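Local structure of macro domain-containing protein (Thermosipho africanus, 7OMU) at residues Tyr86-Asn91 and Arg165-Ala170. The protein joins a DarT-family domain to a C-terminal macro domain, which holds adenosine-5-diphosphoribose in its pocket. The protein carries 1 engineered substitution. Residues are numbered along the deposited sequence; the frame is centred on the assembly and turned at random.
Sequences YFQPRN and RKIMAA. Engineered in segment 165-170: Ala-170 (natural residue Glu).
The side chains of Tyr-86 and Met-168 run alongside each other in the same direction where strands 82-86 and 170-174 of the DarT-family domain pair antiparallel, Tyr-86 facing the engineered Ala-170 (Glu in nature) as a non-hydrogen-bonded pair. How a strand can pass into a loop yet stay joined to its neighbour is well illustrated here. CE1 of Tyr-86 touches CB of Met-168 at 3.9 Å, while the Met-168 carbonyl oxygen sits at the ring edge, in its plane. One residue on, Phe-87 N makes a weak but nearly straight hydrogen bond (N-H...O 173°) to Ala-169 O, and the phenyl CD2 rests against Ala-169 CB. Gln-88 crosses Ile-167 at a slant, CG against CG1 at 3.6 Å; with CG anti to the backbone N (chi1 172°) and a bend at chi2, its amide turns back to accept Arg-90 N at OE1. Asn-91 meets Met-168 at about a right angle, its CG 3.8 Å from the methionine CG, and its OD1 caps helix 92-99 through Leu-94 N. Asn-91 ND2 lies 3.6 Å above the Tyr-86 ring plane, over its centre, and donates in the carbonyl plane to a lone pair of Gln-88 O.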
# COMPACT_ATOMS: atom_id res chain seq x y z
N TYR A 86 -10.15 -2.71 -12.53
CA TYR A 86 -9.79 -3.38 -11.25
C TYR A 86 -10.88 -3.13 -10.20
O TYR A 86 -11.46 -2.03 -10.19
CB TYR A 86 -8.45 -2.87 -10.71
CG TYR A 86 -7.23 -3.17 -11.54
CD1 TYR A 86 -6.72 -4.46 -11.61
CD2 TYR A 86 -6.57 -2.17 -12.23
CE1 TYR A 86 -5.58 -4.74 -12.35
CE2 TYR A 86 -5.44 -2.44 -12.98
CZ TYR A 86 -4.94 -3.73 -13.04
OH TYR A 86 -3.82 -3.98 -13.78
N PHE A 87 -11.13 -4.11 -9.33
CA PHE A 87 -11.96 -3.95 -8.11
C PHE A 87 -11.14 -3.23 -7.04
O PHE A 87 -11.73 -2.50 -6.22
CB PHE A 87 -12.42 -5.31 -7.58
CG PHE A 87 -13.36 -6.04 -8.51
CD1 PHE A 87 -14.70 -5.71 -8.54
CD2 PHE A 87 -12.89 -7.03 -9.35
CE1 PHE A 87 -15.56 -6.36 -9.41
CE2 PHE A 87 -13.75 -7.68 -10.22
CZ PHE A 87 -15.09 -7.35 -10.24
N GLN A 88 -9.83 -3.46 -7.05
CA GLN A 88 -8.85 -2.84 -6.13
C GLN A 88 -7.70 -2.26 -6.96
O GLN A 88 -6.88 -3.01 -7.47
CB GLN A 88 -8.34 -3.89 -5.14
CG GLN A 88 -7.19 -3.39 -4.28
CD GLN A 88 -7.61 -2.21 -3.44
OE1 GLN A 88 -7.47 -1.05 -3.85
NE2 GLN A 88 -8.16 -2.52 -2.28
N PRO A 89 -7.63 -0.93 -7.12
CA PRO A 89 -6.53 -0.30 -7.86
C PRO A 89 -5.23 -0.16 -7.05
O PRO A 89 -4.17 -0.07 -7.66
CB PRO A 89 -7.08 1.09 -8.20
CG PRO A 89 -8.03 1.39 -7.07
CD PRO A 89 -8.62 0.06 -6.66
N ARG A 90 -5.32 -0.11 -5.71
CA ARG A 90 -4.16 -0.06 -4.79
C ARG A 90 -3.54 -1.46 -4.72
O ARG A 90 -3.74 -2.14 -3.69
CB ARG A 90 -4.60 0.46 -3.42
CG ARG A 90 -3.46 0.82 -2.48
CD ARG A 90 -4.00 1.32 -1.15
NE ARG A 90 -2.97 1.58 -0.16
CZ ARG A 90 -2.33 0.65 0.55
NH1 ARG A 90 -2.61 -0.64 0.37
NH2 ARG A 90 -1.41 1.00 1.43
N ASN A 91 -2.82 -1.85 -5.78
CA ASN A 91 -2.43 -3.25 -6.10
C ASN A 91 -1.03 -3.28 -6.70
O ASN A 91 -0.47 -2.24 -7.04
CB ASN A 91 -3.48 -3.87 -7.02
CG ASN A 91 -3.52 -3.23 -8.39
OD1 ASN A 91 -2.49 -2.97 -9.00
ND2 ASN A 91 -4.72 -2.98 -8.89
N ARG A 165 -1.89 -12.27 -6.81
CA ARG A 165 -2.68 -12.52 -8.05
C ARG A 165 -4.10 -11.99 -7.82
O ARG A 165 -4.52 -11.10 -8.58
CB ARG A 165 -2.66 -14.02 -8.38
CG ARG A 165 -3.28 -14.38 -9.71
CD ARG A 165 -3.28 -15.89 -9.93
NE ARG A 165 -3.91 -16.62 -8.85
CZ ARG A 165 -5.22 -16.70 -8.64
NH1 ARG A 165 -6.08 -16.10 -9.44
NH2 ARG A 165 -5.68 -17.40 -7.61
N LYS A 166 -4.78 -12.47 -6.78
CA LYS A 166 -6.23 -12.26 -6.51
C LYS A 166 -6.59 -10.77 -6.43
O LYS A 166 -7.69 -10.42 -6.87
CB LYS A 166 -6.66 -12.97 -5.23
CG LYS A 166 -6.62 -14.49 -5.29
CD LYS A 166 -7.10 -15.18 -4.04
CE LYS A 166 -6.75 -16.65 -4.03
NZ LYS A 166 -7.54 -17.41 -3.03
N ILE A 167 -5.72 -9.93 -5.86
CA ILE A 167 -6.03 -8.50 -5.57
C ILE A 167 -6.20 -7.71 -6.88
O ILE A 167 -6.88 -6.66 -6.86
CB ILE A 167 -4.95 -7.88 -4.66
CG1 ILE A 167 -5.41 -6.52 -4.13
CG2 ILE A 167 -3.61 -7.78 -5.38
CD1 ILE A 167 -4.51 -5.95 -3.07
N MET A 168 -5.63 -8.20 -7.98
CA MET A 168 -5.77 -7.60 -9.32
C MET A 168 -6.91 -8.27 -10.09
O MET A 168 -6.92 -8.19 -11.33
CB MET A 168 -4.46 -7.73 -10.10
CG MET A 168 -3.36 -6.90 -9.49
SD MET A 168 -1.89 -6.86 -10.51
CE MET A 168 -1.08 -8.36 -9.95
N ALA A 169 -7.85 -8.90 -9.37
CA ALA A 169 -9.16 -9.30 -9.92
C ALA A 169 -9.77 -8.07 -10.57
O ALA A 169 -9.57 -6.94 -10.05
CB ALA A 169 -10.06 -9.86 -8.84
N ALA A 170 -10.48 -8.27 -11.69
CA ALA A 170 -10.94 -7.19 -12.59
C ALA A 170 -12.21 -7.61 -13.32
O ALA A 170 -12.49 -8.82 -13.44
CB ALA A 170 -9.84 -6.84 -13.56